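Local coordinates for alcohol oxidase (Myceliophthora thermophila, PDB 6F74), which binds FAD and probably acts as a flavin-dependent oxidase of the VAO type, on a substrate that is uncertain, at residues 186-198 against 271-283. Residues are numbered along the deposited sequence; the frame is centred on the assembly and turned at random.
Sequences KKYTSANKCTKSG and RIVTANHCENSDL
Asn192 reaches Asn276 and Glu279 with its amide, both partners of ND2 lying in the amide plane, and its CB already lies 3.8 Å from Glu279 OE1. With CG wedged between the backbone N and the carbonyl carbon (chi1 60°), the amide is brought against Asn276, Asn192 CG lying 3.4 Å from Asn276 ND2. Asn192 OD1 accepts a nearly straight bond from Asn276 ND2 (2.8 Å), while Asn192 ND2 gives one hydrogen to Asn276 OD1 (3.2 Å) and the other to the anti side of Glu279 OE1 (2.9 Å). The two amide planes are turned 56° apart. Thr274 CG2 packs 3.4 Å from Asn192 ND2. Replacing Asn192 by alanine would probably leave Glu279 OE1 without this donor and cost Asn276 both these bonds, though Glu262 and Cys278 N would still hold it. The contact ties the loop between strands 179-185 and 203-208 to strand 272-276 and the turn that follows it, in the antiparallel sheet of the FAD-binding part, where Glu262 also bonds Asn276 ND2 and Ser190 OG. Asn276 OD1 closes an Asx turn with Cys278 N, on the face opposite Asn192 ND2. Next to it the Cys194–Cys278 disulfide links the segments covalently. Ser197 CB sits over one face of the His277 ring, 3.8 Å from its centroid, in a CH-pi contact.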
ATOM      1  N   LYS A 186     -21.713  13.083  13.404  1.00 32.65           N
ATOM      2  CA  LYS A 186     -22.982  12.704  12.750  1.00 33.18           C
ATOM      3  C   LYS A 186     -23.158  13.452  11.424  1.00 33.21           C
ATOM      4  O   LYS A 186     -23.655  12.901  10.437  1.00 33.00           O
ATOM      5  CB  LYS A 186     -24.189  12.940  13.667  1.00 34.58           C
ATOM      6  CG  LYS A 186     -25.508  12.478  13.055  1.00 35.17           C
ATOM      7  CD  LYS A 186     -26.712  12.701  13.982  1.00 36.64           C
ATOM      8  CE  LYS A 186     -27.504  13.948  13.591  1.00 37.78           C
ATOM      9  NZ  LYS A 186     -28.638  14.364  14.491  1.00 39.38           N
ATOM     10  N   LYS A 187     -22.725  14.707  11.414  1.00 33.50           N
ATOM     11  CA  LYS A 187     -22.739  15.545  10.212  1.00 33.57           C
ATOM     12  C   LYS A 187     -21.347  16.157  10.097  1.00 32.82           C
ATOM     13  O   LYS A 187     -20.837  16.732  11.053  1.00 33.01           O
ATOM     14  CB  LYS A 187     -23.827  16.617  10.336  1.00 35.04           C
ATOM     15  CG  LYS A 187     -25.289  16.138  10.447  1.00 35.98           C
ATOM     16  CD  LYS A 187     -26.150  17.346  10.856  1.00 37.53           C
ATOM     17  CE  LYS A 187     -27.636  17.057  10.953  1.00 38.67           C
ATOM     18  NZ  LYS A 187     -28.197  16.351   9.773  1.00 38.36           N
ATOM     19  N   TYR A 188     -20.699  15.957   8.953  1.00 31.94           N
ATOM     20  CA  TYR A 188     -19.370  16.544   8.727  1.00 31.25           C
ATOM     21  C   TYR A 188     -19.326  18.030   9.082  1.00 32.10           C
ATOM     22  O   TYR A 188     -20.118  18.810   8.566  1.00 32.99           O
ATOM     23  CB  TYR A 188     -18.999  16.367   7.262  1.00 30.60           C
ATOM     24  CG  TYR A 188     -17.810  17.148   6.750  1.00 30.12           C
ATOM     25  CD1 TYR A 188     -16.589  17.152   7.413  1.00 29.44           C
ATOM     26  CD2 TYR A 188     -17.910  17.857   5.556  1.00 30.38           C
ATOM     27  CE1 TYR A 188     -15.502  17.855   6.911  1.00 29.04           C
ATOM     28  CE2 TYR A 188     -16.835  18.558   5.042  1.00 30.01           C
ATOM     29  CZ  TYR A 188     -15.646  18.560   5.708  1.00 29.33           C
ATOM     30  OH  TYR A 188     -14.606  19.284   5.167  1.00 29.03           O
ATOM     31  N   THR A 189     -18.358  18.385   9.930  1.00 31.81           N
ATOM     32  CA  THR A 189     -18.123  19.753  10.398  1.00 32.52           C
ATOM     33  C   THR A 189     -16.668  20.089  10.090  1.00 31.62           C
ATOM     34  O   THR A 189     -15.753  19.490  10.628  1.00 30.80           O
ATOM     35  CB  THR A 189     -18.393  19.887  11.907  1.00 33.19           C
ATOM     36  OG1 THR A 189     -19.698  19.407  12.172  1.00 33.96           O
ATOM     37  CG2 THR A 189     -18.291  21.356  12.375  1.00 34.10           C
ATOM     38  N   SER A 190     -16.488  21.051   9.186  1.00 31.85           N
ATOM     39  CA  SER A 190     -15.192  21.407   8.646  1.00 31.08           C
ATOM     40  C   SER A 190     -14.518  22.438   9.549  1.00 31.41           C
ATOM     41  O   SER A 190     -15.169  23.353  10.063  1.00 32.50           O
ATOM     42  CB  SER A 190     -15.335  21.958   7.225  1.00 31.27           C
ATOM     43  OG  SER A 190     -14.150  22.636   6.815  1.00 30.85           O
ATOM     44  N   ALA A 191     -13.196  22.307   9.669  1.00 30.50           N
ATOM     45  CA  ALA A 191     -12.357  23.254  10.382  1.00 30.65           C
ATOM     46  C   ALA A 191     -12.456  24.688   9.872  1.00 31.48           C
ATOM     47  O   ALA A 191     -12.256  25.619  10.651  1.00 32.07           O
ATOM     48  CB  ALA A 191     -10.903  22.784  10.354  1.00 29.49           C
ATOM     49  N   ASN A 192     -12.742  24.882   8.585  1.00 31.57           N
ATOM     50  CA  ASN A 192     -12.935  26.245   8.019  1.00 32.49           C
ATOM     51  C   ASN A 192     -14.334  26.472   7.472  1.00 33.50           C
ATOM     52  O   ASN A 192     -14.557  27.396   6.690  1.00 34.20           O
ATOM     53  CB  ASN A 192     -11.872  26.555   6.949  1.00 31.88           C
ATOM     54  CG  ASN A 192     -11.901  25.583   5.764  1.00 31.17           C
ATOM     55  OD1 ASN A 192     -12.864  24.833   5.569  1.00 31.27           O
ATOM     56  ND2 ASN A 192     -10.819  25.588   4.971  1.00 30.47           N
ATOM     57  N   LYS A 193     -15.277  25.630   7.899  1.00 33.64           N
ATOM     58  CA  LYS A 193     -16.702  25.667   7.482  1.00 34.62           C
ATOM     59  C   LYS A 193     -16.968  25.566   5.987  1.00 34.55           C
ATOM     60  O   LYS A 193     -17.967  26.075   5.480  1.00 35.58           O
ATOM     61  CB  LYS A 193     -17.417  26.871   8.106  1.00 36.08           C
ATOM     62  CG  LYS A 193     -17.372  26.911   9.639  1.00 36.34           C
ATOM     63  CD  LYS A 193     -18.036  25.659  10.264  1.00 36.11           C
ATOM     64  CE  LYS A 193     -17.741  25.502  11.753  1.00 36.13           C
ATOM     65  NZ  LYS A 193     -17.840  26.775  12.518  1.00 37.28           N
ATOM     66  N   CYS A 194     -16.093  24.840   5.303  1.00 33.38           N
ATOM     67  CA  CYS A 194     -16.216  24.659   3.870  1.00 33.23           C
ATOM     68  C   CYS A 194     -17.439  23.818   3.515  1.00 33.49           C
ATOM     69  O   CYS A 194     -17.655  22.745   4.117  1.00 32.97           O
ATOM     70  CB  CYS A 194     -14.951  24.002   3.317  1.00 31.93           C
ATOM     71  SG  CYS A 194     -14.856  23.972   1.524  1.00 31.82           S
ATOM     72  N   THR A 195     -18.210  24.324   2.537  1.00 34.32           N
ATOM     73  CA  THR A 195     -19.429  23.676   2.050  1.00 34.73           C
ATOM     74  C   THR A 195     -19.274  23.077   0.656  1.00 34.18           C
ATOM     75  O   THR A 195     -20.157  22.314   0.170  1.00 34.28           O
ATOM     76  CB  THR A 195     -20.602  24.665   2.077  1.00 36.29           C
ATOM     77  OG1 THR A 195     -20.158  25.978   1.675  1.00 36.91           O
ATOM     78  CG2 THR A 195     -21.174  24.771   3.501  1.00 36.89           C
ATOM     79  N   LYS A 196     -18.131  23.356   0.032  1.00 33.58           N
ATOM     80  CA  LYS A 196     -17.914  22.993  -1.365  1.00 33.24           C
ATOM     81  C   LYS A 196     -17.666  21.504  -1.613  1.00 32.10           C
ATOM     82  O   LYS A 196     -17.700  21.092  -2.777  1.00 31.94           O
ATOM     83  CB  LYS A 196     -16.714  23.791  -1.911  1.00 33.03           C
ATOM     84  CG  LYS A 196     -16.976  25.244  -2.155  1.00 34.24           C
ATOM     85  CD  LYS A 196     -17.771  26.039  -1.141  1.00 35.28           C
ATOM     86  CE  LYS A 196     -17.483  27.500  -1.391  1.00 36.19           C
ATOM     87  NZ  LYS A 196     -18.215  28.352  -0.409  1.00 37.30           N
ATOM     88  N   SER A 197     -17.448  20.701  -0.571  1.00 31.41           N
ATOM     89  CA  SER A 197     -17.489  19.247  -0.754  1.00 30.56           C
ATOM     90  C   SER A 197     -18.839  18.743  -1.192  1.00 31.12           C
ATOM     91  O   SER A 197     -18.920  17.670  -1.828  1.00 30.56           O
ATOM     92  CB  SER A 197     -17.127  18.517   0.541  1.00 29.89           C
ATOM     93  OG  SER A 197     -18.163  18.660   1.500  1.00 30.65           O
ATOM     94  N   GLY A 198     -19.901  19.455  -0.785  1.00 32.25           N
ATOM     95  CA  GLY A 198     -21.268  19.030  -1.055  1.00 32.92           C
ATOM     96  C   GLY A 198     -21.701  17.880  -0.145  1.00 32.52           C
ATOM     97  O   GLY A 198     -22.762  17.285  -0.364  1.00 32.91           O
ATOM     98  N   ARG A 271       4.547  25.928   8.921  1.00 23.90           N
ATOM     99  CA  ARG A 271       3.136  26.338   9.043  1.00 24.58           C
ATOM    100  C   ARG A 271       2.190  25.154   9.002  1.00 24.32           C
ATOM    101  O   ARG A 271       2.363  24.210   8.212  1.00 23.76           O
ATOM    102  CB  ARG A 271       2.728  27.324   7.936  1.00 25.19           C
ATOM    103  CG  ARG A 271       3.442  28.666   8.005  1.00 25.66           C
ATOM    104  CD  ARG A 271       2.920  29.595   6.912  1.00 26.37           C
ATOM    105  NE  ARG A 271       3.254  29.097   5.566  1.00 26.00           N
ATOM    106  CZ  ARG A 271       2.426  29.092   4.511  1.00 26.34           C
ATOM    107  NH1 ARG A 271       1.130  29.452   4.617  1.00 27.03           N
ATOM    108  NH2 ARG A 271       2.867  28.619   3.345  1.00 26.00           N
ATOM    109  N   ILE A 272       1.198  25.201   9.875  1.00 24.78           N
ATOM    110  CA  ILE A 272       0.113  24.239   9.893  1.00 24.72           C
ATOM    111  C   ILE A 272      -1.050  24.849   9.135  1.00 25.43           C
ATOM    112  O   ILE A 272      -1.544  25.879   9.549  1.00 26.22           O
ATOM    113  CB  ILE A 272      -0.305  23.859  11.325  1.00 24.88           C
ATOM    114  CG1 ILE A 272       0.896  23.176  12.004  1.00 24.20           C
ATOM    115  CG2 ILE A 272      -1.508  22.930  11.289  1.00 24.93           C
ATOM    116  CD1 ILE A 272       0.615  22.582  13.375  1.00 24.28           C
ATOM    117  N   VAL A 273      -1.474  24.197   8.036  1.00 25.18           N
ATOM    118  CA  VAL A 273      -2.538  24.719   7.172  1.00 25.85           C
ATOM    119  C   VAL A 273      -3.686  23.722   7.017  1.00 25.81           C
ATOM    120  O   VAL A 273      -3.485  22.497   7.124  1.00 25.11           O
ATOM    121  CB  VAL A 273      -2.046  25.116   5.769  1.00 25.81           C
ATOM    122  CG1 VAL A 273      -0.998  26.223   5.843  1.00 25.98           C
ATOM    123  CG2 VAL A 273      -1.519  23.919   4.989  1.00 24.95           C
ATOM    124  N   THR A 274      -4.869  24.258   6.718  1.00 26.63           N
ATOM    125  CA  THR A 274      -6.001  23.444   6.297  1.00 26.70           C
ATOM    126  C   THR A 274      -5.921  23.235   4.795  1.00 26.49           C
ATOM    127  O   THR A 274      -5.609  24.173   4.037  1.00 26.85           O
ATOM    128  CB  THR A 274      -7.339  24.124   6.685  1.00 27.77           C
ATOM    129  OG1 THR A 274      -7.392  24.194   8.116  1.00 27.97           O
ATOM    130  CG2 THR A 274      -8.538  23.340   6.210  1.00 27.92           C
ATOM    131  N   ALA A 275      -6.162  21.998   4.370  1.00 25.93           N
ATOM    132  CA  ALA A 275      -6.269  21.667   2.956  1.00 25.80           C
ATOM    133  C   ALA A 275      -7.633  21.031   2.714  1.00 26.10           C
ATOM    134  O   ALA A 275      -7.916  19.937   3.227  1.00 25.67           O
ATOM    135  CB  ALA A 275      -5.166  20.716   2.523  1.00 24.84           C
ATOM    136  N   ASN A 276      -8.471  21.732   1.956  1.00 26.89           N
ATOM    137  CA  ASN A 276      -9.765  21.201   1.550  1.00 27.25           C
ATOM    138  C   ASN A 276     -10.266  21.927   0.285  1.00 27.97           C
ATOM    139  O   ASN A 276      -9.489  22.638  -0.381  1.00 28.03           O
ATOM    140  CB  ASN A 276     -10.764  21.162   2.743  1.00 27.74           C
ATOM    141  CG  ASN A 276     -11.253  22.519   3.205  1.00 28.79           C
ATOM    142  OD1 ASN A 276     -11.022  23.541   2.568  1.00 29.26           O
ATOM    143  ND2 ASN A 276     -11.950  22.527   4.342  1.00 29.23           N
ATOM    144  N   HIS A 277     -11.552  21.786  -0.010  1.00 28.58           N
ATOM    145  CA  HIS A 277     -12.134  22.326  -1.231  1.00 29.30           C
ATOM    146  C   HIS A 277     -12.062  23.855  -1.269  1.00 30.22           C
ATOM    147  O   HIS A 277     -11.994  24.443  -2.354  1.00 30.68           O
ATOM    148  CB  HIS A 277     -13.595  21.841  -1.405  1.00 29.83           C
ATOM    149  CG  HIS A 277     -13.744  20.349  -1.364  1.00 29.02           C
ATOM    150  ND1 HIS A 277     -13.646  19.613  -0.197  1.00 28.48           N
ATOM    151  CD2 HIS A 277     -13.969  19.452  -2.352  1.00 28.70           C
ATOM    152  CE1 HIS A 277     -13.784  18.327  -0.473  1.00 27.85           C
ATOM    153  NE2 HIS A 277     -13.986  18.202  -1.773  1.00 27.96           N
ATOM    154  N   CYS A 278     -12.040  24.483  -0.088  1.00 30.52           N
ATOM    155  CA  CYS A 278     -12.042  25.932   0.057  1.00 31.47           C
ATOM    156  C   CYS A 278     -10.680  26.536   0.306  1.00 31.07           C
ATOM    157  O   CYS A 278     -10.526  27.749   0.204  1.00 31.82           O
ATOM    158  CB  CYS A 278     -12.945  26.325   1.236  1.00 32.22           C
ATOM    159  SG  CYS A 278     -14.675  25.920   0.974  1.00 33.03           S
ATOM    160  N   GLU A 279      -9.692  25.728   0.676  1.00 29.97           N
ATOM    161  CA  GLU A 279      -8.416  26.282   1.143  1.00 29.61           C
ATOM    162  C   GLU A 279      -7.255  25.391   0.733  1.00 28.49           C
ATOM    163  O   GLU A 279      -7.284  24.184   0.903  1.00 27.76           O
ATOM    164  CB  GLU A 279      -8.477  26.499   2.645  1.00 29.72           C
ATOM    165  CG  GLU A 279      -7.376  27.399   3.176  1.00 29.70           C
ATOM    166  CD  GLU A 279      -7.529  27.702   4.678  1.00 29.96           C
ATOM    167  OE1 GLU A 279      -8.619  27.412   5.250  1.00 30.39           O
ATOM    168  OE2 GLU A 279      -6.539  28.136   5.317  1.00 29.72           O
ATOM    169  N   ASN A 280      -6.239  26.007   0.164  1.00 28.44           N
ATOM    170  CA  ASN A 280      -5.102  25.309  -0.424  1.00 27.55           C
ATOM    171  C   ASN A 280      -5.563  24.096  -1.242  1.00 27.14           C
ATOM    172  O   ASN A 280      -5.073  22.987  -1.060  1.00 26.28           O
ATOM    173  CB  ASN A 280      -4.100  24.922   0.668  1.00 26.77           C
ATOM    174  CG  ASN A 280      -3.593  26.145   1.468  1.00 27.20           C
ATOM    175  OD1 ASN A 280      -3.738  26.210   2.683  1.00 27.22           O
ATOM    176  ND2 ASN A 280      -2.977  27.105   0.773  1.00 27.59           N
ATOM    177  N   SER A 281      -6.540  24.328  -2.127  1.00 27.83           N
ATOM    178  CA  SER A 281      -7.182  23.256  -2.874  1.00 27.60           C
ATOM    179  C   SER A 281      -6.212  22.484  -3.805  1.00 26.89           C
ATOM    180  O   SER A 281      -6.461  21.325  -4.128  1.00 26.40           O
ATOM    181  CB  SER A 281      -8.360  23.806  -3.681  1.00 28.60           C
ATOM    182  OG  SER A 281      -7.930  24.709  -4.696  1.00 29.15           O
ATOM    183  N   ASP A 282      -5.135  23.142  -4.241  1.00 26.91           N
ATOM    184  CA  ASP A 282      -4.083  22.462  -5.019  1.00 26.29           C
ATOM    185  C   ASP A 282      -3.307  21.461  -4.177  1.00 25.29           C
ATOM    186  O   ASP A 282      -2.941  20.382  -4.669  1.00 24.72           O
ATOM    187  CB  ASP A 282      -3.147  23.447  -5.750  1.00 26.68           C
ATOM    188  CG  ASP A 282      -2.502  24.495  -4.829  1.00 26.83           C
ATOM    189  OD1 ASP A 282      -2.915  24.637  -3.664  1.00 26.80           O
ATOM    190  OD2 ASP A 282      -1.579  25.220  -5.291  1.00 27.04           O
ATOM    191  N   LEU A 283      -3.049  21.813  -2.913  1.00 25.15           N
ATOM    192  CA  LEU A 283      -2.451  20.859  -1.974  1.00 24.30           C
ATOM    193  C   LEU A 283      -3.406  19.691  -1.656  1.00 24.01           C
ATOM    194  O   LEU A 283      -2.970  18.558  -1.498  1.00 23.31           O
ATOM    195  CB  LEU A 283      -2.000  21.569  -0.697  1.00 24.32           C
ATOM    196  CG  LEU A 283      -1.501  20.745   0.503  1.00 23.61           C
ATOM    197  CD1 LEU A 283      -0.249  19.951   0.225  1.00 22.88           C
ATOM    198  CD2 LEU A 283      -1.289  21.702   1.668  1.00 23.89           C
TER
HETATM  199  O   HOH W   1     -14.601  20.566   2.256  1.00 29.25           O